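PDB 4Z9N: amino acid ABC transporter, periplasmic amino acid-binding protein from Brucella ovis, which binds glutathione and probably delivers it, or a related amino acid-type solute, to an ABC transporter. Local coordinates for residues F44-D47 with Y48-V52; F57-P60 with T61-K64; Y181-Q185 with S186-G190; D149-A153 with N154-Y158. One frame throughout, in Å; residues are numbered along the deposited sequence.

Overall arrangement
All four contacts are local, each between neighbours along the chain, but they sit at very different depths. Interactions 1 and 3 are buried; interactions 2 and 4 lie at the surface. Interactions 1 and 2 lie on successive parts of the chain, helix 44-57 and the turn into strand 63-67, and touch where Arg50 NH1 reaches Pro60 O. Interaction 3 leads from strand 180-182 into helix 185-192 and alone meets glutathione directly. Interaction 4 ends helix 142-153, its centre about 20 Å from that of interaction 3. Interaction 1 rests on helical bonds and aromatic packing, interaction 2 on a carboxylate-held turn, interaction 3 on ligand and solvent, and interaction 4 on a helix cap.

Interaction 1: F44-D47 with Y48-V52; sequences FDVD and YCRAV
Residues 44-47 and 48-52 form one unbroken run of alpha-helix, the opening turns of helix 44-57, in which Tyr48 N, Cys49 N, Arg50 N and Ala51 N bond to the carbonyl oxygens four residues earlier. The bond from Arg50 N to Val46 O is 2.9 Å long and lies in the carbonyl plane. On one flank Phe44 and Tyr48 run side by side in the same direction, their ring planes inclined at 41° and Phe44 CZ 4.1 Å from Tyr48 CE1. Phe44 CG stands anti to its own nitrogen (chi1 -178°), which sends the ring along the helix flank beside the tyrosine. Side chains of helix 292-299 pack against both residues, and Tyr48 OH is hydrogen-bonded to His232. A second pair, Val46 and Arg50, also lies alongside, with Val46 CG1 3.8 Å from Arg50 NE; the guanidinium continues to Pro60 O and Trp41 O. Asp47 OD1 turns to Arg298 and Asn299. Asp47 OD2 stays 4.6 Å from Arg50 NE, too far for a salt bridge. A water bridges them, 3.0 Å from Asp47 OD2, to which it probably donates, and accepting from Arg50 NE at 2.9 Å in the guanidinium plane.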
loop_
_atom_site.group_PDB
_atom_site.type_symbol
_atom_site.label_atom_id
_atom_site.label_comp_id
_atom_site.label_asym_id
_atom_site.label_seq_id
_atom_site.Cartn_x
_atom_site.Cartn_y
_atom_site.Cartn_z
ATOM N N PHE D 44 -9.557 -15.985 8.531
ATOM C CA PHE D 44 -8.740 -15.248 7.561
ATOM C C PHE D 44 -7.534 -14.586 8.240
ATOM O O PHE D 44 -6.394 -14.755 7.794
ATOM C CB PHE D 44 -9.610 -14.196 6.852
ATOM C CG PHE D 44 -8.894 -13.394 5.786
ATOM C CD1 PHE D 44 -8.846 -13.842 4.473
ATOM C CD2 PHE D 44 -8.310 -12.167 6.096
ATOM C CE1 PHE D 44 -8.202 -13.095 3.483
ATOM C CE2 PHE D 44 -7.669 -11.406 5.100
ATOM C CZ PHE D 44 -7.620 -11.880 3.797
ATOM N N ASP D 45 -7.785 -13.845 9.321
ATOM C CA ASP D 45 -6.684 -13.231 10.063
ATOM C C ASP D 45 -5.864 -14.303 10.783
ATOM O O ASP D 45 -4.651 -14.184 10.886
ATOM C CB ASP D 45 -7.195 -12.192 11.067
ATOM C CG ASP D 45 -7.535 -10.863 10.413
ATOM O OD1 ASP D 45 -7.051 -10.625 9.285
ATOM O OD2 ASP D 45 -8.278 -10.056 11.037
ATOM N N VAL D 46 -6.521 -15.348 11.286
ATOM C CA VAL D 46 -5.783 -16.456 11.890
ATOM C C VAL D 46 -4.772 -17.052 10.903
ATOM O O VAL D 46 -3.610 -17.295 11.258
ATOM C CB VAL D 46 -6.739 -17.541 12.412
ATOM C CG1 VAL D 46 -5.997 -18.865 12.626
ATOM C CG2 VAL D 46 -7.392 -17.061 13.723
ATOM N N ASP D 47 -5.199 -17.282 9.662
ATOM C CA ASP D 47 -4.288 -17.878 8.685
ATOM C C ASP D 47 -3.109 -16.942 8.387
ATOM O O ASP D 47 -2.001 -17.399 8.091
ATOM C CB ASP D 47 -5.006 -18.234 7.371
ATOM C CG ASP D 47 -5.781 -19.545 7.452
ATOM O OD1 ASP D 47 -6.617 -19.786 6.555
ATOM O OD2 ASP D 47 -5.581 -20.319 8.421
ATOM N N TYR D 48 -3.344 -15.635 8.454
ATOM C CA TYR D 48 -2.257 -14.674 8.260
ATOM C C TYR D 48 -1.217 -14.838 9.369
ATOM O O TYR D 48 -0.016 -14.783 9.117
ATOM C CB TYR D 48 -2.789 -13.231 8.222
ATOM C CG TYR D 48 -2.721 -12.637 6.829
ATOM C CD1 TYR D 48 -3.705 -12.921 5.880
ATOM C CD2 TYR D 48 -1.649 -11.840 6.444
ATOM C CE1 TYR D 48 -3.631 -12.409 4.599
ATOM C CE2 TYR D 48 -1.561 -11.333 5.145
ATOM C CZ TYR D 48 -2.560 -11.624 4.238
ATOM O OH TYR D 48 -2.486 -11.105 2.960
ATOM N N CYS D 49 -1.686 -15.032 10.598
ATOM C CA CYS D 49 -0.788 -15.335 11.718
ATOM C C CYS D 49 0.008 -16.594 11.457
ATOM O O CYS D 49 1.221 -16.647 11.688
ATOM C CB CYS D 49 -1.563 -15.520 13.014
ATOM S SG CYS D 49 -2.448 -14.073 13.565
ATOM N N ARG D 50 -0.691 -17.620 10.993
ATOM C CA ARG D 50 -0.038 -18.884 10.702
ATOM C C ARG D 50 0.942 -18.733 9.542
ATOM O O ARG D 50 1.924 -19.475 9.457
ATOM C CB ARG D 50 -1.063 -19.974 10.387
ATOM C CG ARG D 50 -2.061 -20.250 11.518
ATOM C CD ARG D 50 -2.696 -21.633 11.345
ATOM N NE ARG D 50 -3.748 -21.865 12.326
ATOM C CZ ARG D 50 -3.533 -22.289 13.569
ATOM N NH1 ARG D 50 -2.303 -22.535 13.997
ATOM N NH2 ARG D 50 -4.557 -22.457 14.392
ATOM N N ALA D 51 0.670 -17.792 8.644
ATOM C CA ALA D 51 1.588 -17.546 7.526
ATOM C C ALA D 51 2.933 -17.014 8.033
ATOM O O ALA D 51 3.998 -17.420 7.555
ATOM C CB ALA D 51 0.966 -16.560 6.499
ATOM N N VAL D 52 2.881 -16.112 9.004
ATOM C CA VAL D 52 4.097 -15.576 9.594
ATOM C C VAL D 52 4.831 -16.678 10.347
ATOM O O VAL D 52 6.049 -16.803 10.239
ATOM C CB VAL D 52 3.782 -14.385 10.502
ATOM C CG1 VAL D 52 5.030 -13.892 11.206
ATOM C CG2 VAL D 52 3.159 -13.266 9.669
HETATM O O HOH W 1 -6.289 -21.799 10.899
#

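Interaction 2: F57-P60 with T61-K64; sequences FGDP and TKVK
Between helix 44-57 and strand 63-67 the backbone reverses through a type I beta turn from Asp59 to Lys62, closed by Lys62 N on Asp59 O at 3.2 Å, and an inverse gamma turn centred on Lys62 overlaps its end. Gly58, with positive phi, takes the chain out of the helix just before this turn. The Asp59 side chain spans the start of the turn. With its CG anti to the backbone nitrogen (chi1 -178°), the carboxylate is carried toward Thr61, and OD1 accepts two bonds, from Thr61 N at 2.9 Å and from Thr61 OG1 at 2.6 Å. The bond from Thr61 N to OD1 makes an Asx turn, superposed on the beta turn. Both donors approach from the same face of the carboxylate, the hydroxyl on the syn side and the amide from above the plane. Thr61 OG1 sits between its own nitrogen and carbonyl carbon (chi1 67°), which brings the hydroxyl round to the acid. Lys62 lies across Asp59 at about a right angle: its CG is 3.6 Å from Asp59 CB, and bends at chi2 and chi4 curl the chain back toward the carboxylate. NZ nevertheless remains 4.1 Å from Asp59 OD2, beyond a salt bridge. The lysine's aliphatic base also meets the Phe57 ring, Lys62 CB standing 3.7 Å from Phe57 CD2. Backbone bonding between Lys62 and Leu21 joins the turn to strand 21-25. Two bonds on one oxygen should restrict the rotation of the Asp59 carboxylate, and the nearby ammonium group probably adds a modest electrostatic pull that favours its charged form.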
loop_
_atom_site.group_PDB
_atom_site.type_symbol
_atom_site.label_atom_id
_atom_site.label_comp_id
_atom_site.label_asym_id
_atom_site.label_seq_id
_atom_site.Cartn_x
_atom_site.Cartn_y
_atom_site.Cartn_z
ATOM N N PHE D 57 9.177 -20.575 11.130
ATOM C CA PHE D 57 9.408 -21.888 11.726
ATOM C C PHE D 57 9.154 -23.045 10.766
ATOM O O PHE D 57 9.493 -24.180 11.077
ATOM C CB PHE D 57 8.520 -22.067 12.969
ATOM C CG PHE D 57 8.789 -21.076 14.062
ATOM C CD1 PHE D 57 9.941 -21.165 14.830
ATOM C CD2 PHE D 57 7.881 -20.065 14.340
ATOM C CE1 PHE D 57 10.191 -20.246 15.844
ATOM C CE2 PHE D 57 8.121 -19.155 15.360
ATOM C CZ PHE D 57 9.276 -19.241 16.110
ATOM N N GLY D 58 8.555 -22.767 9.610
ATOM C CA GLY D 58 8.167 -23.829 8.695
ATOM C C GLY D 58 7.066 -24.719 9.250
ATOM O O GLY D 58 6.926 -25.883 8.867
ATOM N N ASP D 59 6.282 -24.158 10.165
ATOM C CA ASP D 59 5.239 -24.901 10.863
ATOM C C ASP D 59 4.149 -23.904 11.255
ATOM O O ASP D 59 4.367 -23.086 12.130
ATOM C CB ASP D 59 5.828 -25.608 12.096
ATOM C CG ASP D 59 4.808 -26.452 12.859
ATOM O OD1 ASP D 59 3.587 -26.308 12.639
ATOM O OD2 ASP D 59 5.241 -27.268 13.707
ATOM N N PRO D 60 2.976 -23.983 10.609
ATOM C CA PRO D 60 1.885 -23.025 10.866
ATOM C C PRO D 60 1.242 -23.161 12.253
ATOM O O PRO D 60 0.372 -22.344 12.590
ATOM C CB PRO D 60 0.859 -23.353 9.773
ATOM C CG PRO D 60 1.168 -24.782 9.367
ATOM C CD PRO D 60 2.642 -24.955 9.549
ATOM N N THR D 61 1.652 -24.158 13.035
ATOM C CA THR D 61 1.073 -24.354 14.359
ATOM C C THR D 61 1.990 -23.837 15.464
ATOM O O THR D 61 1.672 -23.953 16.640
ATOM C CB THR D 61 0.763 -25.843 14.625
ATOM O OG1 THR D 61 1.988 -26.580 14.694
ATOM C CG2 THR D 61 -0.094 -26.424 13.500
ATOM N N LYS D 62 3.133 -23.276 15.084
ATOM C CA LYS D 62 4.069 -22.690 16.045
ATOM C C LYS D 62 3.625 -21.277 16.407
ATOM O O LYS D 62 4.352 -20.298 16.209
ATOM C CB LYS D 62 5.492 -22.681 15.471
ATOM C CG LYS D 62 6.133 -24.067 15.307
ATOM C CD LYS D 62 6.441 -24.687 16.648
ATOM C CE LYS D 62 7.157 -26.037 16.507
ATOM N NZ LYS D 62 8.477 -25.924 15.818
ATOM N N VAL D 63 2.414 -21.181 16.935
ATOM C CA VAL D 63 1.795 -19.897 17.213
ATOM C C VAL D 63 0.896 -20.053 18.421
ATOM O O VAL D 63 0.309 -21.125 18.619
ATOM C CB VAL D 63 1.010 -19.388 15.992
ATOM C CG1 VAL D 63 -0.001 -20.435 15.547
ATOM C CG2 VAL D 63 0.316 -18.061 16.299
ATOM N N LYS D 64 0.823 -19.007 19.247
ATOM C CA LYS D 64 -0.144 -18.945 20.340
ATOM C C LYS D 64 -1.017 -17.712 20.152
ATOM O O LYS D 64 -0.534 -16.651 19.725
ATOM C CB LYS D 64 0.541 -18.919 21.717
ATOM C CG LYS D 64 1.396 -20.139 22.021
ATOM C CD LYS D 64 1.875 -20.105 23.476
ATOM C CE LYS D 64 2.897 -21.187 23.760
ATOM N NZ LYS D 64 3.207 -21.261 25.212
#

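Interaction 3: Y181-Q185 with S186-G190; sequences YTTDQ and SSLYG. With GSH (glutathione), chain U.
The contact lies on the wall of the glutathione pocket, where strand 180-182 turns a corner at Thr183 and runs into helix 185-192. Asp184 occupies the N-cap position, yet its side chain makes no capping bond and is directed to the ligand: OD2 accepts from glutathione N1 at 2.6 Å. The same oxygen accepts a hydrogen bond from a water at 2.7 Å. That water is also bonded to Ser187 OG and accepts from glutathione N2 at 2.9 Å, thereby linking the acid, the first helical turn and the peptide. Ser187 further offers CB to the ligand thiol, 3.5 Å from SG2, and Thr183 OG1 approaches glutathione CB2 at the same distance. Thr183 OG1 is anti to the backbone nitrogen (chi1 -179°), an orientation that gives its hydroxyl to the pocket and its methyl to the protein side. There CG2 packs 3.6 Å from Leu188 CD2, the two side chains running antiparallel past one another. Leu188 CD2 also touches Tyr181 CD1 at 3.7 Å, so one methyl fills the angle between strand and helix. The backbone bond from Leu188 N to Asp184 O starts the helix. Farther along, Gln185 and Tyr189 lie alongside each other, amide and ring planes 60° apart. Asn26, Thr27, Arg73, Asn88, Arg95 and Gln138 are among the residues that also hydrogen-bond glutathione. An acidic side chain receiving the ligand's alpha-amino group is a familiar feature of amino acid-binding sites in family 3 solute-binding proteins.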
loop_
_atom_site.group_PDB
_atom_site.type_symbol
_atom_site.label_atom_id
_atom_site.label_comp_id
_atom_site.label_asym_id
_atom_site.label_seq_id
_atom_site.Cartn_x
_atom_site.Cartn_y
_atom_site.Cartn_z
ATOM N N TYR D 181 -27.366 -2.806 13.208
ATOM C CA TYR D 181 -26.025 -3.156 13.654
ATOM C C TYR D 181 -25.059 -2.447 12.713
ATOM O O TYR D 181 -25.261 -2.478 11.493
ATOM C CB TYR D 181 -25.833 -4.680 13.594
ATOM C CG TYR D 181 -24.675 -5.259 14.389
ATOM C CD1 TYR D 181 -23.354 -4.944 14.075
ATOM C CD2 TYR D 181 -24.907 -6.165 15.421
ATOM C CE1 TYR D 181 -22.295 -5.497 14.808
ATOM C CE2 TYR D 181 -23.865 -6.721 16.150
ATOM C CZ TYR D 181 -22.562 -6.386 15.836
ATOM O OH TYR D 181 -21.530 -6.944 16.568
ATOM N N THR D 182 -24.017 -1.809 13.238
ATOM C CA THR D 182 -23.017 -1.264 12.334
ATOM C C THR D 182 -21.623 -1.774 12.686
ATOM O O THR D 182 -21.252 -1.874 13.864
ATOM C CB THR D 182 -23.013 0.302 12.308
ATOM O OG1 THR D 182 -22.135 0.756 11.271
ATOM C CG2 THR D 182 -22.546 0.904 13.648
ATOM N N THR D 183 -20.882 -2.133 11.643
ATOM C CA THR D 183 -19.463 -2.463 11.737
ATOM C C THR D 183 -18.937 -2.620 10.309
ATOM O O THR D 183 -19.629 -2.261 9.348
ATOM C CB THR D 183 -19.190 -3.755 12.577
ATOM O OG1 THR D 183 -17.775 -3.990 12.637
ATOM C CG2 THR D 183 -19.865 -4.968 11.983
ATOM N N ASP D 184 -17.715 -3.126 10.160
ATOM C CA ASP D 184 -17.149 -3.348 8.825
ATOM C C ASP D 184 -17.994 -4.343 8.063
ATOM O O ASP D 184 -18.566 -5.261 8.661
ATOM C CB ASP D 184 -15.713 -3.836 8.942
ATOM C CG ASP D 184 -14.854 -2.851 9.680
ATOM O OD1 ASP D 184 -15.033 -1.644 9.417
ATOM O OD2 ASP D 184 -14.033 -3.259 10.537
ATOM N N GLN D 185 -18.092 -4.171 6.750
ATOM C CA GLN D 185 -19.036 -4.990 6.013
ATOM C C GLN D 185 -18.698 -6.480 6.108
ATOM O O GLN D 185 -19.604 -7.316 6.293
ATOM C CB GLN D 185 -19.091 -4.553 4.551
ATOM C CG GLN D 185 -20.028 -5.378 3.724
ATOM C CD GLN D 185 -19.908 -5.048 2.258
ATOM O OE1 GLN D 185 -20.385 -4.010 1.805
ATOM N NE2 GLN D 185 -19.215 -5.902 1.520
ATOM N N SER D 186 -17.410 -6.821 6.026
ATOM C CA SER D 186 -17.023 -8.237 6.100
ATOM C C SER D 186 -17.365 -8.788 7.469
ATOM O O SER D 186 -17.651 -9.971 7.610
ATOM C CB SER D 186 -15.531 -8.447 5.806
ATOM O OG SER D 186 -14.713 -7.814 6.785
ATOM N N SER D 187 -17.350 -7.921 8.475
ATOM C CA SER D 187 -17.673 -8.349 9.828
ATOM C C SER D 187 -19.174 -8.620 9.964
ATOM O O SER D 187 -19.590 -9.533 10.694
ATOM C CB SER D 187 -17.238 -7.287 10.841
ATOM O OG SER D 187 -15.828 -7.101 10.806
ATOM N N LEU D 188 -19.982 -7.804 9.287
ATOM C CA LEU D 188 -21.435 -8.011 9.280
ATOM C C LEU D 188 -21.788 -9.394 8.726
ATOM O O LEU D 188 -22.705 -10.053 9.237
ATOM C CB LEU D 188 -22.138 -6.905 8.481
ATOM C CG LEU D 188 -22.137 -5.521 9.151
ATOM C CD1 LEU D 188 -22.646 -4.456 8.199
ATOM C CD2 LEU D 188 -23.007 -5.585 10.411
ATOM N N TYR D 189 -21.066 -9.843 7.695
ATOM C CA TYR D 189 -21.252 -11.203 7.190
ATOM C C TYR D 189 -20.998 -12.235 8.290
ATOM O O TYR D 189 -21.717 -13.228 8.401
ATOM C CB TYR D 189 -20.320 -11.492 6.001
ATOM C CG TYR D 189 -20.794 -10.980 4.652
ATOM C CD1 TYR D 189 -20.527 -9.675 4.241
ATOM C CD2 TYR D 189 -21.483 -11.811 3.780
ATOM C CE1 TYR D 189 -20.945 -9.215 2.995
ATOM C CE2 TYR D 189 -21.905 -11.363 2.540
ATOM C CZ TYR D 189 -21.640 -10.067 2.153
ATOM O OH TYR D 189 -22.063 -9.628 0.914
ATOM N N GLY D 190 -19.958 -12.010 9.086
ATOM C CA GLY D 190 -19.599 -12.946 10.140
ATOM C C GLY D 190 -20.559 -12.925 11.315
ATOM O O GLY D 190 -20.954 -13.978 11.835
HETATM N N1 GSH U . -12.113 -2.103 11.903
HETATM C CA1 GSH U . -12.730 -1.368 13.008
HETATM C C1 GSH U . -11.620 -0.792 13.885
HETATM O O11 GSH U . -11.925 0.004 14.816
HETATM O O12 GSH U . -10.413 -1.110 13.694
HETATM C CB1 GSH U . -13.611 -2.273 13.884
HETATM C CG1 GSH U . -12.742 -3.406 14.464
HETATM C CD1 GSH U . -13.547 -4.147 15.526
HETATM O OE1 GSH U . -13.149 -4.269 16.643
HETATM N N2 GSH U . -14.815 -4.717 15.138
HETATM C CA2 GSH U . -15.589 -5.400 16.158
HETATM C C2 GSH U . -14.858 -6.632 16.713
HETATM O O2 GSH U . -13.959 -7.175 16.155
HETATM C CB2 GSH U . -17.000 -5.705 15.644
HETATM S SG2 GSH U . -17.005 -6.994 14.367
HETATM N N3 GSH U . -15.284 -7.099 18.015
HETATM C CA3 GSH U . -14.646 -8.242 18.609
HETATM C C3 GSH U . -14.207 -7.868 20.025
HETATM O O31 GSH U . -13.846 -8.787 20.807
HETATM O O32 GSH U . -14.190 -6.656 20.402
HETATM O O HOH W 2 -14.563 -5.160 12.306
#

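Interaction 4: D149-A153 with N154-Y158; sequences DYFRA and NKMEY
Met156 folds back over the end of helix 142-153 and lays its terminal methyl on the face of Phe151. Its CE stands 3.8 Å from the ring centroid and only 1° off the normal, a centred CH-pi contact, with SD farther out above the same face in a Met-aromatic contact. The bend at chi3 (-67°) brings this methyl inward, where it also fits against Tyr150, 3.7 Å from CE2, and thus fills the hollow between the two rings. Other parts of the returning loop wrap Phe151: Met156 CB lies beside CD2, Glu157 O approaches the ring edge near its plane, and Tyr158 CD1 presses on Phe151 CB at 3.8 Å. The Tyr158 and Phe151 side chains cross at about a right angle. Tyr150 receives a second bump from Asn154, whose ND2 sits 3.2 Å above the ring plane, offset toward the rim. This amide nitrogen is held there by a bond to Tyr150 O at 2.9 Å, an oxygen that also accepts from Asn154 N. Leu128 touches both Tyr150 and Asn154. Asp149 OD1 salt-bridges Arg152, while OD2 reaches Arg261 and Arg328 of the second subunit, whose Pro257 packs against Ala153. The backbone closes the helix through Met156 N on Phe151 O at 2.9 Å and Lys155 N on Arg152 O at 3.2 Å. With Lys155 at positive phi as the C-prime residue, these paired bonds define a Schellman motif, which here turns the chain from helix 142-153 toward strand 159-163.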
loop_
_atom_site.group_PDB
_atom_site.type_symbol
_atom_site.label_atom_id
_atom_site.label_comp_id
_atom_site.label_asym_id
_atom_site.label_seq_id
_atom_site.Cartn_x
_atom_site.Cartn_y
_atom_site.Cartn_z
ATOM N N ASP D 149 -20.453 10.710 12.435
ATOM C CA ASP D 149 -20.198 11.599 11.295
ATOM C C ASP D 149 -21.313 11.496 10.260
ATOM O O ASP D 149 -21.799 12.503 9.724
ATOM C CB ASP D 149 -18.877 11.257 10.599
ATOM C CG ASP D 149 -17.648 11.638 11.399
ATOM O OD1 ASP D 149 -17.752 12.432 12.359
ATOM O OD2 ASP D 149 -16.559 11.136 11.034
ATOM N N TYR D 150 -21.679 10.258 9.947
ATOM C CA TYR D 150 -22.636 9.987 8.876
ATOM C C TYR D 150 -24.031 10.513 9.219
ATOM O O TYR D 150 -24.725 11.075 8.370
ATOM C CB TYR D 150 -22.681 8.479 8.603
ATOM C CG TYR D 150 -23.586 8.044 7.471
ATOM C CD1 TYR D 150 -23.261 8.318 6.150
ATOM C CD2 TYR D 150 -24.748 7.322 7.729
ATOM C CE1 TYR D 150 -24.083 7.905 5.105
ATOM C CE2 TYR D 150 -25.572 6.893 6.691
ATOM C CZ TYR D 150 -25.233 7.188 5.383
ATOM O OH TYR D 150 -26.048 6.768 4.355
ATOM N N PHE D 151 -24.433 10.356 10.475
ATOM C CA PHE D 151 -25.757 10.797 10.880
ATOM C C PHE D 151 -25.816 12.312 10.976
ATOM O O PHE D 151 -26.830 12.903 10.623
ATOM C CB PHE D 151 -26.158 10.141 12.209
ATOM C CG PHE D 151 -26.805 8.807 12.028
ATOM C CD1 PHE D 151 -26.090 7.743 11.487
ATOM C CD2 PHE D 151 -28.137 8.624 12.358
ATOM C CE1 PHE D 151 -26.698 6.515 11.295
ATOM C CE2 PHE D 151 -28.751 7.410 12.163
ATOM C CZ PHE D 151 -28.038 6.351 11.629
ATOM N N ARG D 152 -24.721 12.935 11.427
ATOM C CA ARG D 152 -24.642 14.394 11.477
ATOM C C ARG D 152 -24.746 14.972 10.068
ATOM O O ARG D 152 -25.536 15.884 9.801
ATOM C CB ARG D 152 -23.332 14.865 12.120
ATOM C CG ARG D 152 -23.148 16.375 12.042
ATOM C CD ARG D 152 -21.865 16.857 12.747
ATOM N NE ARG D 152 -20.809 15.862 12.577
ATOM C CZ ARG D 152 -20.198 15.216 13.571
ATOM N NH1 ARG D 152 -20.457 15.524 14.828
ATOM N NH2 ARG D 152 -19.276 14.295 13.310
ATOM N N ALA D 153 -23.942 14.424 9.164
ATOM C CA ALA D 153 -23.837 14.952 7.810
ATOM C C ALA D 153 -25.167 14.854 7.090
ATOM O O ALA D 153 -25.541 15.737 6.310
ATOM C CB ALA D 153 -22.752 14.203 7.033
ATOM N N ASN D 154 -25.886 13.774 7.355
ATOM C CA ASN D 154 -27.126 13.516 6.643
ATOM C C ASN D 154 -28.360 13.931 7.421
ATOM O O ASN D 154 -29.479 13.573 7.053
ATOM C CB ASN D 154 -27.203 12.038 6.268
ATOM C CG ASN D 154 -26.230 11.691 5.169
ATOM O OD1 ASN D 154 -26.467 12.015 4.008
ATOM N ND2 ASN D 154 -25.119 11.044 5.525
ATOM N N LYS D 155 -28.147 14.691 8.490
ATOM C CA LYS D 155 -29.248 15.264 9.259
ATOM C C LYS D 155 -30.220 14.185 9.755
ATOM O O LYS D 155 -31.436 14.387 9.751
ATOM C CB LYS D 155 -30.003 16.299 8.417
ATOM C CG LYS D 155 -29.141 17.421 7.864
ATOM C CD LYS D 155 -28.558 18.270 8.972
ATOM C CE LYS D 155 -28.235 19.678 8.482
ATOM N NZ LYS D 155 -27.231 19.713 7.377
ATOM N N MET D 156 -29.684 13.042 10.177
ATOM C CA MET D 156 -30.504 11.979 10.732
ATOM C C MET D 156 -30.425 11.952 12.257
ATOM O O MET D 156 -29.366 12.210 12.836
ATOM C CB MET D 156 -30.080 10.630 10.162
ATOM C CG MET D 156 -30.400 10.483 8.684
ATOM S SD MET D 156 -30.189 8.782 8.132
ATOM C CE MET D 156 -28.422 8.591 8.313
ATOM N N GLU D 157 -31.542 11.636 12.898
ATOM C CA GLU D 157 -31.584 11.559 14.355
ATOM C C GLU D 157 -30.688 10.411 14.809
ATOM O O GLU D 157 -30.804 9.297 14.305
ATOM C CB GLU D 157 -33.013 11.356 14.863
ATOM C CG GLU D 157 -33.082 11.205 16.386
ATOM C CD GLU D 157 -34.469 10.854 16.920
ATOM O OE1 GLU D 157 -35.481 11.403 16.425
ATOM O OE2 GLU D 157 -34.542 10.002 17.842
ATOM N N TYR D 158 -29.816 10.685 15.777
ATOM C CA TYR D 158 -28.722 9.778 16.123
ATOM C C TYR D 158 -28.972 9.080 17.465
ATOM O O TYR D 158 -29.052 9.735 18.505
ATOM C CB TYR D 158 -27.410 10.586 16.134
ATOM C CG TYR D 158 -26.134 9.841 16.497
ATOM C CD1 TYR D 158 -25.673 8.765 15.734
ATOM C CD2 TYR D 158 -25.367 10.248 17.589
ATOM C CE1 TYR D 158 -24.486 8.105 16.070
ATOM C CE2 TYR D 158 -24.197 9.597 17.924
ATOM C CZ TYR D 158 -23.759 8.539 17.167
ATOM O OH TYR D 158 -22.590 7.915 17.533
#